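Local atomic coordinates of laccase (Botrytis aclada, PDB entry 3SQR), a protein that oxidises phenolic substrates such as hydroquinone using copper centres, reducing dioxygen to water, and probably serves in lignin degradation and the detoxification of lignin-derived products. Residues A317-A321 with D322-I326; I465-H468 with G469-F472; N565-T568 with P569-F573. One frame throughout, in Å; residues are numbered along the deposited sequence.

Contact 1: residues A317-A321 with D322-I326; sequences ANAAA and DNYWI
Y324 reaches back along the chain and rests the hydroxyl end of its ring against the methyl of A319, with its CZ 3.7 Å from A319 CB. The contact belongs to the connection between strands 310-316 and 323-327, which lie in two different sheets of a cupredoxin-like domain, so the chain turns here from one layer to the other. A319 meets the ring obliquely, and the small methyl suits a place where H283 also packs, touching A319 and meeting Y324 edge-to-face. The tyrosine hydroxyl donates a hydrogen bond to the backbone O of A320, which lies in the ring plane at its edge; the modelled separation of 2.3 Å between OH and O is doubtful, being too short to be taken literally. Y324 CG stands anti to the carbonyl carbon (chi1 -66°), which swings the ring toward the A319-A320 backbone. An aromatic residue suits this place because its ring can pack against both A319 and H283. Backbone hydrogen bonds of D322 with Y349 and of Y324 with L347 tie the run to strand 344-348 and the residue just beyond it, and the hydroxyl of Y349 bonds to A319 N. D322, at the start of the run into the strand, turns its carboxylate onto the following amide: OD1 accepts from N323 N at 2.9 Å, met on the anti side and 33° out of the carboxylate plane.

Contact 2: residues I465-H468 with G469-F472; sequences IHLH and GHDF. With CU (copper (II) ion), chain E.
L467 packs against F472 and H470 where the chain doubles back, its CB lying 3.6 Å from F472 CD2 in the plane of the phenyl ring, at the edge. The two side chains run past each other in opposite directions. With CG of L467 anti to the backbone N (chi1 174°), its CD2 reaches H470 CB at 3.7 Å and still touches the F472 ring edge. On the other side of the strand H468 NE2 binds the copper ion at 2.0 Å, and water 1 is a further ligand at 2.1 Å. This water is hydrogen-bonded to H466 ND1 at 3.0 Å. H466 ND1 itself approaches the copper to 2.8 Å, long for a copper bond. The sequence is the His-X-His motif of multicopper oxidases: in an extended strand two histidines separated by one residue fall on the same face, toward the metals, leaving the intervening leucine to fill the apolar interior. As in a close relative, H466 probably serves the type 2 copper and H468 a type 3 copper; H170 and H525 also bind the ion here. D137 takes H468 ND1, fixing the rotation of the imidazole so that NE2 faces the metal, while H124 stacks on the ring. Beyond the metal ligand, G469 adopts a positive phi of 69°, which glycine accommodates readily, and so lets the backbone reverse. Water 2 sits in the bend, 2.8 Å from L467 O and 2.9 Å from H470 O, although other acceptors compete for its protons. H470 NE2 is hydrogen-bonded to E542 OE1, and its ring meets W522 edge-to-face.

Contact 3: residues N565-T568 with P569-F573; sequences NAYT and PTQLF. With NAG (2-acetamido-2-deoxy-beta-D-glucopyranose), chain B.
P569 sets its ring carbon CD 3.0 Å from N565 O, at the place where an ordinary residue would offer that carbonyl an amide hydrogen. Here helix 551-567 leads into the C-terminal loop, and two successive i+3 to i backbone hydrogen bonds, the first weak, coil the chain onward, the second closing a beta turn close to type I over T568-Q571. A proline fits because its fixed phi suits the first inner position of such a turn, while its nitrogen has no hydrogen to give. N565 O takes a weak bond from T568 OG1. Next, T570 N makes the weak bond to Y567 O, and water 5 links that same carbonyl to T570 OG1. Q571 N then binds T568 O at 3.2 Å in a nearly straight bond of 172°, although it approaches from above the carbonyl plane. Q571 CG, wedged between its own N and C (chi1 67°), lets the chain run beside T568 and brings OE1 to 3.6 Å from T568 CG2. Q571 CB lies 3.5 Å from Y567 CE2 and its CA over a face of that ring, with the amide plane turned 64° from the phenol. L572 N donates to water 3, which also bonds to Y567 OH, so water bridges the tyrosine hydroxyl to the loop backbone. Water 4 likewise joins this hydroxyl to F573 O. F573 packs against a sugar of a glycan attached to the protein itself: L572 CB lies near the rim of one face, and on the opposite face NAG C4 sits over the ring centre, 3.8 Å above it.

Overall arrangement
The three contacts follow one another along the chain, each formed by a single continuous run of residues, so none nests within or crosses another. Contact 1 closes the link between strands 310-316 and 323-327, joining two sheets of the second cupredoxin-like domain. Contact 2 comes next, deep in the third, about 36 Å from contact 1 between centres; strands 463-467 and 472-478 also lie in two different sheets, so it repeats the sheet-to-sheet connection. Contact 3, about 32 Å from contact 2 between centres, leads the end of helix 551-567 into the following surface loop, beside an attached glycan. Contacts 1 and 3 stand on opposite sides of the chain's centre.

Contact 1: residues A317-A321 with D322-I326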
ATOM      1  N   ALA A 317      -0.410  16.281  22.266  1.00 28.67           N
ATOM      2  CA  ALA A 317       0.703  17.185  22.336  1.00 29.08           C
ATOM      3  C   ALA A 317       0.785  17.601  23.843  1.00 31.04           C
ATOM      4  O   ALA A 317       0.535  18.741  24.174  1.00 33.81           O
ATOM      5  CB  ALA A 317       0.457  18.385  21.463  1.00 27.98           C
ATOM      6  N   ASN A 318       1.164  16.648  24.662  1.00 33.45           N
ATOM      7  CA  ASN A 318       1.225  16.832  26.126  1.00 36.33           C
ATOM      8  C   ASN A 318       2.670  16.836  26.654  1.00 37.38           C
ATOM      9  O   ASN A 318       2.894  16.537  27.835  1.00 40.09           O
ATOM     10  CB  ASN A 318       0.428  15.719  26.846  1.00 37.38           C
ATOM     11  CG  ASN A 318       0.904  14.303  26.523  1.00 39.79           C
ATOM     12  OD1 ASN A 318       1.837  14.066  25.732  1.00 46.79           O
ATOM     13  ND2 ASN A 318       0.246  13.330  27.148  1.00 45.04           N
ATOM     14  N   ALA A 319       3.644  17.070  25.788  1.00 36.21           N
ATOM     15  CA  ALA A 319       5.041  17.154  26.221  1.00 36.34           C
ATOM     16  C   ALA A 319       5.427  18.597  26.532  1.00 35.90           C
ATOM     17  O   ALA A 319       4.728  19.586  26.187  1.00 35.08           O
ATOM     18  CB  ALA A 319       6.023  16.538  25.168  1.00 35.34           C
ATOM     19  N   ALA A 320       6.576  18.706  27.223  1.00 37.36           N
ATOM     20  CA  ALA A 320       7.223  19.991  27.385  1.00 37.79           C
ATOM     21  C   ALA A 320       7.361  20.543  25.982  1.00 37.90           C
ATOM     22  O   ALA A 320       7.743  19.765  25.060  1.00 38.46           O
ATOM     23  CB  ALA A 320       8.610  19.795  28.014  1.00 38.86           C
ATOM     24  N   ALA A 321       7.009  21.816  25.802  1.00 36.52           N
ATOM     25  CA  ALA A 321       7.139  22.476  24.524  1.00 36.52           C
ATOM     26  C   ALA A 321       8.602  22.532  24.097  1.00 37.47           C
ATOM     27  O   ALA A 321       9.455  23.134  24.749  1.00 38.31           O
ATOM     28  CB  ALA A 321       6.524  23.870  24.514  1.00 36.49           C
ATOM     29  N   ASP A 322       8.896  21.888  22.987  1.00 34.90           N
ATOM     30  CA  ASP A 322      10.243  21.758  22.523  1.00 35.07           C
ATOM     31  C   ASP A 322      10.126  21.131  21.116  1.00 34.91           C
ATOM     32  O   ASP A 322       9.010  20.764  20.682  1.00 32.42           O
ATOM     33  CB  ASP A 322      11.042  20.805  23.413  1.00 35.05           C
ATOM     34  CG  ASP A 322      12.564  21.123  23.426  1.00 37.75           C
ATOM     35  OD1 ASP A 322      13.082  21.843  22.535  1.00 36.57           O
ATOM     36  OD2 ASP A 322      13.231  20.607  24.335  1.00 43.18           O
ATOM     37  N   ASN A 323      11.284  21.034  20.476  1.00 33.96           N
ATOM     38  CA  ASN A 323      11.481  20.279  19.244  1.00 33.51           C
ATOM     39  C   ASN A 323      11.775  18.837  19.585  1.00 32.85           C
ATOM     40  O   ASN A 323      12.549  18.516  20.499  1.00 33.87           O
ATOM     41  CB  ASN A 323      12.643  20.900  18.486  1.00 33.32           C
ATOM     42  CG  ASN A 323      12.449  22.348  18.282  1.00 33.03           C
ATOM     43  OD1 ASN A 323      11.366  22.768  17.904  1.00 30.83           O
ATOM     44  ND2 ASN A 323      13.460  23.157  18.626  1.00 34.66           N
ATOM     45  N   TYR A 324      11.169  17.909  18.852  1.00 31.14           N
ATOM     46  CA  TYR A 324      11.371  16.507  19.115  1.00 30.21           C
ATOM     47  C   TYR A 324      11.646  15.844  17.777  1.00 30.53           C
ATOM     48  O   TYR A 324      11.084  16.275  16.717  1.00 28.87           O
ATOM     49  CB  TYR A 324      10.125  15.877  19.754  1.00 30.35           C
ATOM     50  CG  TYR A 324       9.838  16.397  21.115  1.00 32.63           C
ATOM     51  CD1 TYR A 324       9.099  17.510  21.285  1.00 32.27           C
ATOM     52  CD2 TYR A 324      10.369  15.760  22.245  1.00 35.91           C
ATOM     53  CE1 TYR A 324       8.853  18.011  22.600  1.00 36.27           C
ATOM     54  CE2 TYR A 324      10.140  16.251  23.554  1.00 36.37           C
ATOM     55  CZ  TYR A 324       9.373  17.362  23.702  1.00 36.85           C
ATOM     56  OH  TYR A 324       9.119  17.869  24.959  1.00 38.05           O
ATOM     57  N   TRP A 325      12.538  14.867  17.814  1.00 30.10           N
ATOM     58  CA  TRP A 325      12.779  14.092  16.613  1.00 31.37           C
ATOM     59  C   TRP A 325      11.574  13.216  16.292  1.00 29.36           C
ATOM     60  O   TRP A 325      10.990  12.549  17.178  1.00 29.69           O
ATOM     61  CB  TRP A 325      13.968  13.181  16.762  1.00 31.43           C
ATOM     62  CG  TRP A 325      15.225  13.877  16.613  1.00 38.31           C
ATOM     63  CD1 TRP A 325      16.164  14.048  17.571  1.00 40.62           C
ATOM     64  CD2 TRP A 325      15.699  14.537  15.424  1.00 40.66           C
ATOM     65  NE1 TRP A 325      17.234  14.758  17.048  1.00 46.97           N
ATOM     66  CE2 TRP A 325      16.961  15.096  15.740  1.00 45.80           C
ATOM     67  CE3 TRP A 325      15.179  14.704  14.129  1.00 41.83           C
ATOM     68  CZ2 TRP A 325      17.723  15.847  14.797  1.00 45.91           C
ATOM     69  CZ3 TRP A 325      15.911  15.436  13.192  1.00 44.29           C
ATOM     70  CH2 TRP A 325      17.190  16.001  13.534  1.00 45.80           C
ATOM     71  N   ILE A 326      11.252  13.177  15.001  1.00 28.30           N
ATOM     72  CA  ILE A 326      10.264  12.198  14.464  1.00 27.31           C
ATOM     73  C   ILE A 326      11.119  11.169  13.786  1.00 26.62           C
ATOM     74  O   ILE A 326      11.923  11.483  12.912  1.00 27.35           O
ATOM     75  CB  ILE A 326       9.194  12.794  13.518  1.00 26.81           C
ATOM     76  CG1 ILE A 326       8.365  13.938  14.193  1.00 27.35           C
ATOM     77  CG2 ILE A 326       8.264  11.636  12.956  1.00 25.35           C
ATOM     78  CD1 ILE A 326       7.550  14.775  13.165  1.00 26.28           C
TER

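Contact 2: residues I465-H468 with G469-F472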
ATOM      1  N   ILE A 465       2.583  -8.567   2.432  1.00 23.24           N
ATOM      2  CA  ILE A 465       1.737  -9.209   1.415  1.00 21.97           C
ATOM      3  C   ILE A 465       0.445  -8.403   1.380  1.00 22.09           C
ATOM      4  O   ILE A 465      -0.199  -8.173   2.431  1.00 22.14           O
ATOM      5  CB  ILE A 465       1.391 -10.662   1.843  1.00 21.41           C
ATOM      6  CG1 ILE A 465       2.680 -11.475   1.959  1.00 22.94           C
ATOM      7  CG2 ILE A 465       0.344 -11.276   0.884  1.00 22.95           C
ATOM      8  CD1 ILE A 465       3.446 -11.584   0.647  1.00 26.18           C
ATOM      9  N   HIS A 466       0.096  -7.964   0.179  1.00 23.11           N
ATOM     10  CA  HIS A 466      -1.091  -7.184  -0.064  1.00 22.96           C
ATOM     11  C   HIS A 466      -2.072  -8.046  -0.850  1.00 22.20           C
ATOM     12  O   HIS A 466      -1.698  -8.630  -1.879  1.00 21.60           O
ATOM     13  CB  HIS A 466      -0.719  -5.974  -0.918  1.00 25.08           C
ATOM     14  CG  HIS A 466      -1.906  -5.175  -1.355  1.00 26.19           C
ATOM     15  ND1 HIS A 466      -1.961  -4.487  -2.559  1.00 29.16           N
ATOM     16  CD2 HIS A 466      -3.041  -4.884  -0.695  1.00 28.92           C
ATOM     17  CE1 HIS A 466      -3.133  -3.893  -2.640  1.00 26.42           C
ATOM     18  NE2 HIS A 466      -3.797  -4.116  -1.521  1.00 30.42           N
ATOM     19  N   LEU A 467      -3.308  -8.093  -0.380  1.00 21.88           N
ATOM     20  CA  LEU A 467      -4.408  -8.748  -1.093  1.00 20.87           C
ATOM     21  C   LEU A 467      -5.364  -7.701  -1.634  1.00 21.47           C
ATOM     22  O   LEU A 467      -5.824  -6.866  -0.912  1.00 22.24           O
ATOM     23  CB  LEU A 467      -5.212  -9.639  -0.132  1.00 20.44           C
ATOM     24  CG  LEU A 467      -6.497 -10.294  -0.729  1.00 22.19           C
ATOM     25  CD1 LEU A 467      -6.209 -11.176  -1.920  1.00 20.87           C
ATOM     26  CD2 LEU A 467      -7.226 -11.182   0.291  1.00 22.75           C
ATOM     27  N   HIS A 468      -5.697  -7.771  -2.920  1.00 21.13           N
ATOM     28  CA  HIS A 468      -6.634  -6.866  -3.539  1.00 20.39           C
ATOM     29  C   HIS A 468      -8.076  -7.389  -3.328  1.00 20.76           C
ATOM     30  O   HIS A 468      -8.293  -8.595  -3.145  1.00 21.50           O
ATOM     31  CB  HIS A 468      -6.312  -6.787  -5.042  1.00 20.85           C
ATOM     32  CG  HIS A 468      -5.089  -6.028  -5.362  1.00 19.19           C
ATOM     33  ND1 HIS A 468      -5.084  -4.979  -6.261  1.00 20.10           N
ATOM     34  CD2 HIS A 468      -3.821  -6.145  -4.917  1.00 19.59           C
ATOM     35  CE1 HIS A 468      -3.872  -4.464  -6.308  1.00 20.70           C
ATOM     36  NE2 HIS A 468      -3.088  -5.165  -5.529  1.00 21.37           N
ATOM     37  N   GLY A 469      -9.018  -6.511  -3.444  1.00 20.56           N
ATOM     38  CA  GLY A 469     -10.470  -6.850  -3.394  1.00 19.98           C
ATOM     39  C   GLY A 469     -11.053  -7.308  -2.074  1.00 22.09           C
ATOM     40  O   GLY A 469     -12.236  -7.544  -1.961  1.00 22.65           O
ATOM     41  N   HIS A 470     -10.244  -7.363  -1.026  1.00 20.13           N
ATOM     42  CA  HIS A 470     -10.634  -7.872   0.269  1.00 21.69           C
ATOM     43  C   HIS A 470      -9.805  -7.302   1.371  1.00 20.81           C
ATOM     44  O   HIS A 470      -8.581  -7.179   1.221  1.00 20.81           O
ATOM     45  CB  HIS A 470     -10.433  -9.383   0.427  1.00 20.79           C
ATOM     46  CG  HIS A 470     -11.160 -10.182  -0.586  1.00 23.24           C
ATOM     47  ND1 HIS A 470     -12.389 -10.717  -0.328  1.00 23.59           N
ATOM     48  CD2 HIS A 470     -10.866 -10.505  -1.876  1.00 25.14           C
ATOM     49  CE1 HIS A 470     -12.818 -11.366  -1.390  1.00 26.42           C
ATOM     50  NE2 HIS A 470     -11.923 -11.252  -2.347  1.00 26.27           N
ATOM     51  N   ASP A 471     -10.457  -7.094   2.499  1.00 21.73           N
ATOM     52  CA  ASP A 471      -9.722  -7.139   3.759  1.00 21.10           C
ATOM     53  C   ASP A 471      -9.596  -8.585   4.176  1.00 22.80           C
ATOM     54  O   ASP A 471     -10.555  -9.342   4.031  1.00 23.80           O
ATOM     55  CB  ASP A 471     -10.427  -6.454   4.887  1.00 21.11           C
ATOM     56  CG  ASP A 471     -10.428  -4.939   4.769  1.00 21.10           C
ATOM     57  OD1 ASP A 471      -9.643  -4.361   4.029  1.00 21.27           O
ATOM     58  OD2 ASP A 471     -11.205  -4.358   5.483  1.00 23.39           O
ATOM     59  N   PHE A 472      -8.422  -8.976   4.645  1.00 21.89           N
ATOM     60  CA  PHE A 472      -8.244 -10.342   5.141  1.00 22.64           C
ATOM     61  C   PHE A 472      -8.145 -10.376   6.638  1.00 22.92           C
ATOM     62  O   PHE A 472      -7.916  -9.341   7.271  1.00 21.28           O
ATOM     63  CB  PHE A 472      -7.081 -11.036   4.481  1.00 24.19           C
ATOM     64  CG  PHE A 472      -5.777 -10.316   4.613  1.00 24.14           C
ATOM     65  CD1 PHE A 472      -5.194 -10.096   5.851  1.00 24.19           C
ATOM     66  CD2 PHE A 472      -5.142  -9.852   3.495  1.00 25.77           C
ATOM     67  CE1 PHE A 472      -3.990  -9.420   5.922  1.00 28.13           C
ATOM     68  CE2 PHE A 472      -3.914  -9.204   3.566  1.00 25.49           C
ATOM     69  CZ  PHE A 472      -3.365  -8.978   4.754  1.00 26.71           C
TER
HETATM   70 CU    CU E 545      -1.200  -4.585  -5.228  0.80 27.37          CU
HETATM   71  O   HOH W   1      -0.499  -2.758  -4.497  1.00 31.17           O
HETATM   72  O   HOH W   2      -7.783  -4.968  -0.395  1.00 24.68           O

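Contact 3: residues N565-T568 with P569-F573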
ATOM      1  N   ASN A 565      -2.888  -1.759 -27.413  1.00 32.43           N
ATOM      2  CA  ASN A 565      -2.421  -2.582 -28.528  1.00 33.36           C
ATOM      3  C   ASN A 565      -1.923  -1.729 -29.706  1.00 34.37           C
ATOM      4  O   ASN A 565      -1.065  -2.195 -30.460  1.00 34.52           O
ATOM      5  CB  ASN A 565      -3.555  -3.516 -28.961  1.00 33.23           C
ATOM      6  CG  ASN A 565      -3.767  -4.653 -27.983  1.00 32.80           C
ATOM      7  OD1 ASN A 565      -2.831  -5.105 -27.316  1.00 36.61           O
ATOM      8  ND2 ASN A 565      -5.010  -5.109 -27.874  1.00 37.82           N
ATOM      9  N   ALA A 566      -2.512  -0.530 -29.878  1.00 34.55           N
ATOM     10  CA  ALA A 566      -2.019   0.487 -30.858  1.00 34.68           C
ATOM     11  C   ALA A 566      -0.666   1.038 -30.462  1.00 35.93           C
ATOM     12  O   ALA A 566       0.138   1.477 -31.304  1.00 35.39           O
ATOM     13  CB  ALA A 566      -3.037   1.614 -31.058  1.00 35.18           C
ATOM     14  N   TYR A 567      -0.356   0.992 -29.165  1.00 33.79           N
ATOM     15  CA  TYR A 567       0.898   1.538 -28.668  1.00 32.81           C
ATOM     16  C   TYR A 567       2.048   0.568 -28.716  1.00 31.93           C
ATOM     17  O   TYR A 567       3.167   0.964 -28.949  1.00 34.98           O
ATOM     18  CB  TYR A 567       0.741   1.984 -27.187  1.00 31.69           C
ATOM     19  CG  TYR A 567       2.019   2.345 -26.526  1.00 31.43           C
ATOM     20  CD1 TYR A 567       2.647   3.571 -26.784  1.00 28.01           C
ATOM     21  CD2 TYR A 567       2.618   1.503 -25.587  1.00 30.04           C
ATOM     22  CE1 TYR A 567       3.805   3.878 -26.178  1.00 28.86           C
ATOM     23  CE2 TYR A 567       3.792   1.833 -24.980  1.00 26.30           C
ATOM     24  CZ  TYR A 567       4.380   3.007 -25.243  1.00 29.59           C
ATOM     25  OH  TYR A 567       5.562   3.264 -24.580  1.00 29.85           O
ATOM     26  N   THR A 568       1.782  -0.691 -28.384  1.00 32.39           N
ATOM     27  CA  THR A 568       2.853  -1.618 -28.166  1.00 32.02           C
ATOM     28  C   THR A 568       3.750  -1.897 -29.402  1.00 34.51           C
ATOM     29  O   THR A 568       4.957  -2.049 -29.218  1.00 34.97           O
ATOM     30  CB  THR A 568       2.393  -2.950 -27.623  1.00 32.69           C
ATOM     31  OG1 THR A 568       1.472  -3.584 -28.520  1.00 31.48           O
ATOM     32  CG2 THR A 568       1.728  -2.733 -26.214  1.00 33.01           C
ATOM     33  N   PRO A 569       3.172  -1.897 -30.616  1.00 37.48           N
ATOM     34  CA  PRO A 569       4.049  -2.281 -31.752  1.00 38.98           C
ATOM     35  C   PRO A 569       5.297  -1.427 -31.840  1.00 41.00           C
ATOM     36  O   PRO A 569       6.346  -1.914 -32.290  1.00 42.94           O
ATOM     37  CB  PRO A 569       3.147  -2.043 -32.961  1.00 39.08           C
ATOM     38  CG  PRO A 569       1.800  -2.388 -32.472  1.00 39.21           C
ATOM     39  CD  PRO A 569       1.832  -1.587 -31.122  1.00 37.00           C
ATOM     40  N   THR A 570       5.215  -0.166 -31.419  1.00 41.22           N
ATOM     41  CA  THR A 570       6.341   0.759 -31.583  1.00 41.41           C
ATOM     42  C   THR A 570       6.809   1.411 -30.274  1.00 40.96           C
ATOM     43  O   THR A 570       7.486   2.440 -30.280  1.00 40.33           O
ATOM     44  CB  THR A 570       5.974   1.827 -32.597  1.00 42.63           C
ATOM     45  OG1 THR A 570       4.858   2.571 -32.118  1.00 41.48           O
ATOM     46  CG2 THR A 570       5.551   1.138 -33.942  1.00 41.30           C
ATOM     47  N   GLN A 571       6.514   0.755 -29.156  1.00 40.10           N
ATOM     48  CA  GLN A 571       6.996   1.218 -27.866  1.00 38.57           C
ATOM     49  C   GLN A 571       8.528   1.205 -27.804  1.00 38.20           C
ATOM     50  O   GLN A 571       9.198   0.328 -28.402  1.00 39.85           O
ATOM     51  CB  GLN A 571       6.418   0.307 -26.779  1.00 38.54           C
ATOM     52  CG  GLN A 571       6.948  -1.142 -26.838  1.00 38.44           C
ATOM     53  CD  GLN A 571       6.118  -2.146 -26.070  1.00 42.06           C
ATOM     54  OE1 GLN A 571       5.078  -1.809 -25.474  1.00 40.34           O
ATOM     55  NE2 GLN A 571       6.606  -3.385 -26.035  1.00 39.89           N
ATOM     56  N   LEU A 572       9.100   2.156 -27.086  1.00 36.62           N
ATOM     57  CA  LEU A 572      10.548   2.184 -26.822  1.00 36.47           C
ATOM     58  C   LEU A 572      10.963   1.071 -25.879  1.00 36.70           C
ATOM     59  O   LEU A 572      12.075   0.595 -25.945  1.00 37.57           O
ATOM     60  CB  LEU A 572      11.015   3.476 -26.161  1.00 37.58           C
ATOM     61  CG  LEU A 572      11.116   4.841 -26.809  1.00 40.87           C
ATOM     62  CD1 LEU A 572      12.277   5.552 -26.086  1.00 41.54           C
ATOM     63  CD2 LEU A 572      11.319   4.784 -28.339  1.00 41.69           C
ATOM     64  N   PHE A 573      10.063   0.671 -24.961  1.00 35.35           N
ATOM     65  CA  PHE A 573      10.384  -0.327 -23.941  1.00 33.87           C
ATOM     66  C   PHE A 573       9.326  -1.379 -23.807  1.00 32.52           C
ATOM     67  O   PHE A 573       8.125  -1.076 -23.768  1.00 33.38           O
ATOM     68  CB  PHE A 573      10.572   0.357 -22.613  1.00 33.76           C
ATOM     69  CG  PHE A 573      11.574   1.429 -22.642  1.00 33.01           C
ATOM     70  CD1 PHE A 573      12.925   1.136 -22.725  1.00 34.74           C
ATOM     71  CD2 PHE A 573      11.181   2.754 -22.585  1.00 32.67           C
ATOM     72  CE1 PHE A 573      13.857   2.171 -22.748  1.00 36.97           C
ATOM     73  CE2 PHE A 573      12.109   3.765 -22.609  1.00 34.59           C
ATOM     74  CZ  PHE A 573      13.428   3.475 -22.701  1.00 35.10           C
TER
HETATM   75  C1  NAG B   1       9.205   2.846 -18.586  1.00 25.94           C
HETATM   76  C2  NAG B   1       9.971   1.646 -19.080  1.00 25.75           C
HETATM   77  C3  NAG B   1      11.395   1.468 -18.580  1.00 29.27           C
HETATM   78  C4  NAG B   1      12.127   2.755 -18.856  1.00 29.07           C
HETATM   79  C5  NAG B   1      11.304   3.959 -18.342  1.00 29.57           C
HETATM   80  C6  NAG B   1      11.851   5.292 -18.816  1.00 31.91           C
HETATM   81  C7  NAG B   1       8.192   0.057 -19.735  1.00 26.66           C
HETATM   82  C8  NAG B   1       7.613  -1.285 -19.363  1.00 28.41           C
HETATM   83  N2  NAG B   1       9.220   0.420 -18.951  1.00 29.79           N
HETATM   84  O3  NAG B   1      11.947   0.339 -19.238  1.00 30.85           O
HETATM   85  O4  NAG B   1      13.363   2.819 -18.210  1.00 27.90           O
HETATM   86  O5  NAG B   1       9.984   3.970 -18.815  1.00 28.31           O
HETATM   87  O6  NAG B   1      11.433   6.294 -17.919  1.00 30.49           O
HETATM   88  O7  NAG B   1       7.735   0.682 -20.687  1.00 30.68           O
HETATM   89  O   HOH W   3       7.541   4.419 -26.320  1.00 31.50           O
HETATM   90  O   HOH W   4       7.449   1.598 -23.693  1.00 32.10           O
HETATM   91  O   HOH W   5       4.144   3.189 -29.813  1.00 37.09           O
HETATM   92  O   HOH W   6       6.490  -3.884 -30.225  1.00 48.58           O